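Local coordinates for protein PppA (Pseudomonas aeruginosa, PDB 6JKV) that probably acts as a metal-dependent PP2C-type serine/threonine phosphatase, binds manganese, and is a key regulatory component of the type VI secretion system, at residues A[240-245]-A[254-259]; A[142-147]-A[208-213]. All coordinates share one frame; numbering follows the deposited sequence.

Contact 1: residues A[240-245]-A[254-259]; sequences SLVHLG and ITALVV
I254 meets helix residues 240-245 with the end of its longer branch: CD1 lies 3.8 Å from G245 CA and, one turn back, 4.0 Å from V242 CA. The methyl therefore rests on the helix backbone itself, at a point where G245 has no side chain. The torsions account for this reach, since CG1 is anti to the backbone N (chi1 172°) and chi2, at 159°, keeps the chain extended toward the helix. The shorter branch, CG2, lies alongside V242 and approaches its CG1 at 4.3 Å. T255 turns its side chain to the other side of the strand, where OG1 is hydrogen-bonded to S35 and D46. At A256 the strand faces the helix again, and CB fits between two helix side chains, 4.0 Å from L241 CD1 and 4.4 Å from V242 CG2.

The contact joins an outer helical layer of the PP2C alpha-beta-beta-alpha sandwich to the sheet beneath: helix 234-247 lies against one face of a five-stranded antiparallel sheet, and the chain returns from it directly into strand 254-261. The segment axes run nearly antiparallel, at 157°, and approach to 8.2 Å. No hydrogen bond crosses between the segments; the side-chain contacts are apolar, and the interface buries 260 Å² counted over both sides.

L257 lies on the opposite face, where it touches W57 and V59 of strand 56-63 in the second sheet. V258 comes back to the helix side but touches L241 more loosely, CG2 to CD1 at 4.3 Å; its side chain also packs on P234, V237 and V238, earlier in the same helix, and on L229 of helix 222-229.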
ATOM      1  N   SER A 240     -11.415 -12.614   2.450  1.00 22.76           N
ATOM      2  CA  SER A 240     -11.147 -13.843   1.657  1.00 22.82           C
ATOM      3  C   SER A 240      -9.684 -13.847   1.201  1.00 21.86           C
ATOM      4  O   SER A 240      -9.056 -14.928   1.199  1.00 21.59           O
ATOM      5  CB  SER A 240     -12.085 -13.968   0.505  1.00 22.85           C
ATOM      6  OG  SER A 240     -13.429 -13.904   0.951  1.00 24.71           O
ATOM      7  N   LEU A 241      -9.142 -12.684   0.841  1.00 20.27           N
ATOM      8  CA  LEU A 241      -7.717 -12.583   0.440  1.00 20.40           C
ATOM      9  C   LEU A 241      -6.827 -12.992   1.613  1.00 21.45           C
ATOM     10  O   LEU A 241      -5.940 -13.850   1.420  1.00 20.71           O
ATOM     11  CB  LEU A 241      -7.403 -11.156  -0.006  1.00 19.60           C
ATOM     12  CG  LEU A 241      -7.929 -10.760  -1.381  1.00 19.45           C
ATOM     13  CD1 LEU A 241      -7.834  -9.251  -1.557  1.00 18.81           C
ATOM     14  CD2 LEU A 241      -7.163 -11.486  -2.475  1.00 19.56           C
ATOM     15  N   VAL A 242      -7.069 -12.404   2.786  1.00 21.64           N
ATOM     16  CA  VAL A 242      -6.261 -12.678   4.003  1.00 21.86           C
ATOM     17  C   VAL A 242      -6.427 -14.161   4.363  1.00 23.27           C
ATOM     18  O   VAL A 242      -5.401 -14.806   4.664  1.00 23.43           O
ATOM     19  CB  VAL A 242      -6.643 -11.727   5.154  1.00 21.92           C
ATOM     20  CG1 VAL A 242      -6.033 -12.153   6.479  1.00 22.78           C
ATOM     21  CG2 VAL A 242      -6.257 -10.292   4.818  1.00 20.92           C
ATOM     22  N   HIS A 243      -7.651 -14.693   4.286  1.00 23.59           N
ATOM     23  CA  HIS A 243      -7.941 -16.115   4.612  1.00 25.45           C
ATOM     24  C   HIS A 243      -7.113 -17.029   3.700  1.00 25.69           C
ATOM     25  O   HIS A 243      -6.519 -17.989   4.218  1.00 26.50           O
ATOM     26  CB  HIS A 243      -9.440 -16.429   4.522  1.00 26.30           C
ATOM     27  CG  HIS A 243      -9.736 -17.893   4.529  1.00 27.93           C
ATOM     28  ND1 HIS A 243     -10.466 -18.515   3.523  1.00 28.99           N
ATOM     29  CD2 HIS A 243      -9.374 -18.864   5.394  1.00 28.88           C
ATOM     30  CE1 HIS A 243     -10.564 -19.802   3.786  1.00 29.77           C
ATOM     31  NE2 HIS A 243      -9.898 -20.042   4.929  1.00 30.28           N
ATOM     32  N   LEU A 244      -7.096 -16.757   2.392  1.00 24.52           N
ATOM     33  CA  LEU A 244      -6.309 -17.565   1.425  1.00 24.60           C
ATOM     34  C   LEU A 244      -4.825 -17.509   1.815  1.00 24.38           C
ATOM     35  O   LEU A 244      -4.178 -18.578   1.854  1.00 24.45           O
ATOM     36  CB  LEU A 244      -6.533 -17.042   0.005  1.00 23.89           C
ATOM     37  CG  LEU A 244      -5.652 -17.663  -1.079  1.00 24.09           C
ATOM     38  CD1 LEU A 244      -5.873 -19.167  -1.192  1.00 25.77           C
ATOM     39  CD2 LEU A 244      -5.902 -16.995  -2.416  1.00 23.29           C
ATOM     40  N   GLY A 245      -4.313 -16.312   2.109  1.00 23.61           N
ATOM     41  CA  GLY A 245      -2.927 -16.128   2.573  1.00 23.41           C
ATOM     42  C   GLY A 245      -2.646 -16.947   3.816  1.00 23.75           C
ATOM     43  O   GLY A 245      -1.630 -17.673   3.841  1.00 24.82           O
ATOM     44  N   ILE A 254       0.143  -9.797   6.607  1.00 19.33           N
ATOM     45  CA  ILE A 254      -0.653  -9.783   5.355  1.00 20.39           C
ATOM     46  C   ILE A 254      -1.758  -8.751   5.528  1.00 19.82           C
ATOM     47  O   ILE A 254      -2.558  -8.899   6.460  1.00 21.62           O
ATOM     48  CB  ILE A 254      -1.190 -11.185   5.010  1.00 21.68           C
ATOM     49  CG1 ILE A 254      -2.167 -11.118   3.837  1.00 21.77           C
ATOM     50  CG2 ILE A 254      -1.798 -11.869   6.225  1.00 23.18           C
ATOM     51  CD1 ILE A 254      -2.335 -12.441   3.120  1.00 22.56           C
ATOM     52  N   THR A 255      -1.759  -7.733   4.669  1.00 18.79           N
ATOM     53  CA  THR A 255      -2.778  -6.662   4.684  1.00 19.48           C
ATOM     54  C   THR A 255      -3.379  -6.531   3.287  1.00 18.80           C
ATOM     55  O   THR A 255      -2.617  -6.582   2.300  1.00 19.10           O
ATOM     56  CB  THR A 255      -2.183  -5.334   5.161  1.00 19.05           C
ATOM     57  OG1 THR A 255      -1.566  -5.569   6.426  1.00 20.46           O
ATOM     58  CG2 THR A 255      -3.233  -4.247   5.285  1.00 18.60           C
ATOM     59  N   ALA A 256      -4.698  -6.377   3.224  1.00 18.44           N
ATOM     60  CA  ALA A 256      -5.440  -6.158   1.970  1.00 18.17           C
ATOM     61  C   ALA A 256      -6.430  -5.019   2.193  1.00 17.41           C
ATOM     62  O   ALA A 256      -7.083  -4.972   3.255  1.00 18.61           O
ATOM     63  CB  ALA A 256      -6.129  -7.428   1.531  1.00 19.04           C
ATOM     64  N   LEU A 257      -6.485  -4.112   1.227  1.00 17.02           N
ATOM     65  CA  LEU A 257      -7.442  -2.985   1.212  1.00 16.66           C
ATOM     66  C   LEU A 257      -8.042  -2.915  -0.189  1.00 16.72           C
ATOM     67  O   LEU A 257      -7.268  -2.777  -1.165  1.00 16.07           O
ATOM     68  CB  LEU A 257      -6.706  -1.698   1.587  1.00 15.53           C
ATOM     69  CG  LEU A 257      -7.580  -0.568   2.119  1.00 16.17           C
ATOM     70  CD1 LEU A 257      -6.796   0.322   3.083  1.00 16.00           C
ATOM     71  CD2 LEU A 257      -8.127   0.241   0.956  1.00 16.28           C
ATOM     72  N   VAL A 258      -9.364  -3.048  -0.278  1.00 16.77           N
ATOM     73  CA  VAL A 258     -10.086  -3.079  -1.577  1.00 16.85           C
ATOM     74  C   VAL A 258     -10.958  -1.832  -1.673  1.00 17.25           C
ATOM     75  O   VAL A 258     -11.627  -1.482  -0.686  1.00 18.56           O
ATOM     76  CB  VAL A 258     -10.887  -4.380  -1.771  1.00 17.37           C
ATOM     77  CG1 VAL A 258     -11.887  -4.264  -2.919  1.00 18.12           C
ATOM     78  CG2 VAL A 258      -9.940  -5.542  -2.006  1.00 16.60           C
ATOM     79  N   VAL A 259     -10.902  -1.183  -2.830  1.00 16.61           N
ATOM     80  CA  VAL A 259     -11.726   0.004  -3.160  1.00 16.66           C
ATOM     81  C   VAL A 259     -12.523  -0.333  -4.419  1.00 17.11           C
ATOM     82  O   VAL A 259     -11.939  -0.872  -5.384  1.00 16.44           O
ATOM     83  CB  VAL A 259     -10.852   1.254  -3.358  1.00 16.18           C
ATOM     84  CG1 VAL A 259     -11.689   2.492  -3.633  1.00 16.32           C
ATOM     85  CG2 VAL A 259      -9.945   1.492  -2.161  1.00 17.36           C
TER

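Contact 2: residues A[142-147]-A[208-213]; sequences RLYRLR and SFLLCS
Y144 and L210 form a hydrogen-bonded antiparallel pair, with side chains side by side and pointing the same way. From Y144, CB sits 4.1 Å from L210 O. CG is anti to the carbonyl carbon (chi1 -66°), which carries the ring along the neighbouring strand; CD1 then meets L210 CD2 at 4.0 Å, an oblique approach. Further out, CE1 has C212 SG at 4.2 Å, the sulfur lying at the ring edge near its plane. At the tip, OH accepts a 2.8 Å hydrogen bond from R142 NH1 and lies in the plane of the R142 guanidinium; a weak bond links OH to D222, and R142 NH2 has a salt bridge to D157.

These are neighbouring inner strands of a five-stranded antiparallel sheet in the PP2C sandwich. Six backbone hydrogen bonds, two for each of the pairs R142-C212, Y144-L210 and L146-S208, fix the register, with N-H...O angles from 149° to 165°.

On the opposite face, L143 CD1 reaches L211 CD1 at 3.8 Å. R145 lays its CD 3.9 Å from F209 CE1, then bends at chi3 and sends its guanidinium to a salt bridge with E152.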
ATOM      1  N   ARG A 142       1.832  -3.070  -3.175  1.00 15.08           N
ATOM      2  CA  ARG A 142       1.320  -2.979  -4.557  1.00 16.13           C
ATOM      3  C   ARG A 142      -0.072  -2.349  -4.575  1.00 16.13           C
ATOM      4  O   ARG A 142      -0.833  -2.452  -3.573  1.00 16.43           O
ATOM      5  CB  ARG A 142       1.313  -4.360  -5.212  1.00 16.28           C
ATOM      6  CG  ARG A 142       2.705  -4.893  -5.500  1.00 17.27           C
ATOM      7  CD  ARG A 142       2.674  -6.350  -5.889  1.00 17.90           C
ATOM      8  NE  ARG A 142       4.005  -6.866  -6.168  1.00 19.74           N
ATOM      9  CZ  ARG A 142       4.261  -7.917  -6.936  1.00 21.54           C
ATOM     10  NH1 ARG A 142       3.273  -8.568  -7.527  1.00 22.54           N
ATOM     11  NH2 ARG A 142       5.508  -8.307  -7.118  1.00 22.66           N
ATOM     12  N   LEU A 143      -0.365  -1.687  -5.691  1.00 16.23           N
ATOM     13  CA  LEU A 143      -1.736  -1.359  -6.125  1.00 15.83           C
ATOM     14  C   LEU A 143      -2.026  -2.100  -7.429  1.00 16.00           C
ATOM     15  O   LEU A 143      -1.216  -1.993  -8.381  1.00 15.05           O
ATOM     16  CB  LEU A 143      -1.881   0.144  -6.324  1.00 16.00           C
ATOM     17  CG  LEU A 143      -3.166   0.538  -7.040  1.00 16.45           C
ATOM     18  CD1 LEU A 143      -4.347   0.469  -6.081  1.00 16.15           C
ATOM     19  CD2 LEU A 143      -3.034   1.910  -7.663  1.00 17.42           C
ATOM     20  N   TYR A 144      -3.148  -2.814  -7.449  1.00 15.89           N
ATOM     21  CA  TYR A 144      -3.717  -3.455  -8.652  1.00 16.78           C
ATOM     22  C   TYR A 144      -5.053  -2.799  -8.999  1.00 16.99           C
ATOM     23  O   TYR A 144      -5.746  -2.303  -8.100  1.00 16.77           O
ATOM     24  CB  TYR A 144      -3.966  -4.942  -8.424  1.00 17.16           C
ATOM     25  CG  TYR A 144      -2.748  -5.801  -8.213  1.00 18.48           C
ATOM     26  CD1 TYR A 144      -2.183  -5.936  -6.954  1.00 18.23           C
ATOM     27  CD2 TYR A 144      -2.202  -6.529  -9.255  1.00 18.63           C
ATOM     28  CE1 TYR A 144      -1.085  -6.755  -6.749  1.00 18.57           C
ATOM     29  CE2 TYR A 144      -1.110  -7.353  -9.064  1.00 19.20           C
ATOM     30  CZ  TYR A 144      -0.552  -7.469  -7.806  1.00 18.75           C
ATOM     31  OH  TYR A 144       0.517  -8.295  -7.596  1.00 19.96           O
ATOM     32  N   ARG A 145      -5.405  -2.828 -10.278  1.00 17.66           N
ATOM     33  CA  ARG A 145      -6.757  -2.437 -10.735  1.00 18.40           C
ATOM     34  C   ARG A 145      -7.429  -3.643 -11.384  1.00 20.03           C
ATOM     35  O   ARG A 145      -6.811  -4.269 -12.247  1.00 23.14           O
ATOM     36  CB  ARG A 145      -6.691  -1.261 -11.704  1.00 18.73           C
ATOM     37  CG  ARG A 145      -8.008  -1.014 -12.428  1.00 18.73           C
ATOM     38  CD  ARG A 145      -7.999   0.221 -13.289  1.00 19.27           C
ATOM     39  NE  ARG A 145      -7.044   0.095 -14.373  1.00 19.77           N
ATOM     40  CZ  ARG A 145      -6.713   1.076 -15.201  1.00 20.58           C
ATOM     41  NH1 ARG A 145      -7.263   2.272 -15.064  1.00 20.98           N
ATOM     42  NH2 ARG A 145      -5.805   0.862 -16.135  1.00 21.10           N
ATOM     43  N   LEU A 146      -8.652  -3.949 -10.959  1.00 19.32           N
ATOM     44  CA  LEU A 146      -9.530  -4.917 -11.647  1.00 19.00           C
ATOM     45  C   LEU A 146     -10.540  -4.136 -12.481  1.00 19.24           C
ATOM     46  O   LEU A 146     -11.323  -3.353 -11.908  1.00 19.73           O
ATOM     47  CB  LEU A 146     -10.236  -5.803 -10.621  1.00 19.04           C
ATOM     48  CG  LEU A 146     -11.086  -6.921 -11.214  1.00 19.57           C
ATOM     49  CD1 LEU A 146     -10.197  -8.054 -11.693  1.00 20.66           C
ATOM     50  CD2 LEU A 146     -12.095  -7.429 -10.203  1.00 19.24           C
ATOM     51  N   ARG A 147     -10.512  -4.345 -13.792  1.00 19.26           N
ATOM     52  CA  ARG A 147     -11.454  -3.724 -14.742  1.00 20.00           C
ATOM     53  C   ARG A 147     -11.903  -4.784 -15.749  1.00 20.89           C
ATOM     54  O   ARG A 147     -11.042  -5.451 -16.333  1.00 19.44           O
ATOM     55  CB  ARG A 147     -10.788  -2.539 -15.440  1.00 20.97           C
ATOM     56  CG  ARG A 147     -11.629  -1.917 -16.543  1.00 22.02           C
ATOM     57  CD  ARG A 147     -10.899  -0.732 -17.145  1.00 21.75           C
ATOM     58  NE  ARG A 147     -10.982   0.459 -16.313  1.00 21.42           N
ATOM     59  CZ  ARG A 147     -10.400   1.626 -16.591  1.00 20.29           C
ATOM     60  NH1 ARG A 147      -9.666   1.764 -17.679  1.00 20.73           N
ATOM     61  NH2 ARG A 147     -10.553   2.656 -15.780  1.00 19.33           N
ATOM     62  N   SER A 208     -12.324  -1.756  -9.742  1.00 16.48           N
ATOM     63  CA  SER A 208     -11.888  -2.211  -8.402  1.00 17.42           C
ATOM     64  C   SER A 208     -10.389  -1.966  -8.269  1.00 16.30           C
ATOM     65  O   SER A 208      -9.687  -1.965  -9.301  1.00 16.70           O
ATOM     66  CB  SER A 208     -12.190  -3.667  -8.176  1.00 18.31           C
ATOM     67  OG  SER A 208     -13.462  -3.828  -7.584  1.00 20.66           O
ATOM     68  N   PHE A 209      -9.936  -1.798  -7.034  1.00 15.34           N
ATOM     69  CA  PHE A 209      -8.517  -1.552  -6.703  1.00 16.05           C
ATOM     70  C   PHE A 209      -8.152  -2.380  -5.484  1.00 16.27           C
ATOM     71  O   PHE A 209      -8.972  -2.507  -4.567  1.00 17.09           O
ATOM     72  CB  PHE A 209      -8.266  -0.068  -6.443  1.00 16.05           C
ATOM     73  CG  PHE A 209      -8.669   0.817  -7.587  1.00 14.72           C
ATOM     74  CD1 PHE A 209      -7.817   1.023  -8.652  1.00 14.54           C
ATOM     75  CD2 PHE A 209      -9.904   1.439  -7.592  1.00 15.74           C
ATOM     76  CE1 PHE A 209      -8.187   1.845  -9.704  1.00 15.24           C
ATOM     77  CE2 PHE A 209     -10.272   2.268  -8.641  1.00 15.87           C
ATOM     78  CZ  PHE A 209      -9.413   2.467  -9.693  1.00 15.63           C
ATOM     79  N   LEU A 210      -6.942  -2.921  -5.498  1.00 15.92           N
ATOM     80  CA  LEU A 210      -6.363  -3.639  -4.346  1.00 15.92           C
ATOM     81  C   LEU A 210      -5.028  -2.995  -3.985  1.00 14.82           C
ATOM     82  O   LEU A 210      -4.134  -2.968  -4.844  1.00 14.36           O
ATOM     83  CB  LEU A 210      -6.170  -5.114  -4.701  1.00 16.91           C
ATOM     84  CG  LEU A 210      -5.306  -5.884  -3.705  1.00 17.09           C
ATOM     85  CD1 LEU A 210      -6.072  -6.104  -2.411  1.00 17.09           C
ATOM     86  CD2 LEU A 210      -4.833  -7.203  -4.291  1.00 17.21           C
ATOM     87  N   LEU A 211      -4.943  -2.484  -2.763  1.00 15.35           N
ATOM     88  CA  LEU A 211      -3.674  -2.107  -2.105  1.00 15.30           C
ATOM     89  C   LEU A 211      -3.295  -3.251  -1.163  1.00 15.73           C
ATOM     90  O   LEU A 211      -4.166  -3.724  -0.384  1.00 15.20           O
ATOM     91  CB  LEU A 211      -3.860  -0.798  -1.337  1.00 15.28           C
ATOM     92  CG  LEU A 211      -4.180   0.444  -2.168  1.00 16.07           C
ATOM     93  CD1 LEU A 211      -5.650   0.514  -2.563  1.00 17.29           C
ATOM     94  CD2 LEU A 211      -3.800   1.697  -1.387  1.00 17.15           C
ATOM     95  N   CYS A 212      -2.047  -3.702  -1.217  1.00 15.88           N
ATOM     96  CA  CYS A 212      -1.629  -4.841  -0.371  1.00 16.81           C
ATOM     97  C   CYS A 212      -0.143  -4.758  -0.050  1.00 16.72           C
ATOM     98  O   CYS A 212       0.622  -4.107  -0.790  1.00 15.84           O
ATOM     99  CB  CYS A 212      -1.978  -6.180  -1.020  1.00 17.78           C
ATOM    100  SG  CYS A 212      -1.032  -6.599  -2.508  1.00 17.12           S
ATOM    101  N   SER A 213       0.227  -5.381   1.062  1.00 15.87           N
ATOM    102  CA  SER A 213       1.632  -5.632   1.422  1.00 16.77           C
ATOM    103  C   SER A 213       2.070  -6.908   0.714  1.00 17.36           C
ATOM    104  O   SER A 213       1.192  -7.664   0.244  1.00 16.94           O
ATOM    105  CB  SER A 213       1.814  -5.709   2.907  1.00 17.39           C
ATOM    106  OG  SER A 213       1.121  -6.821   3.461  1.00 18.40           O
TER
HETATM  107  O   HOH W   1     -13.976  -4.251 -10.743  1.00 28.53           O

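Overall arrangement
Contacts 1 and 2 share one antiparallel sheet, in which strand 208-212 lies between 142-147 and 254-261; their centres are 11 Å apart. Two probable backbone hydrogen bonds join them, from F209 N to V259 O and from L211 N to L257 O, both 2.8 Å. On the helix-covered face, L241 CD1 packs 3.7 Å from L210 CD1, so helix 234-247 reaches over the strand of contact 2 as well. Both strands have an end at the metal site: 208-213 runs into D214, and 254-259 starts just after D252; these two aspartates bind one manganese ion together with D61. The side chain of I254 is about 8 Å from a manganese ion and that of C212 about 10 Å.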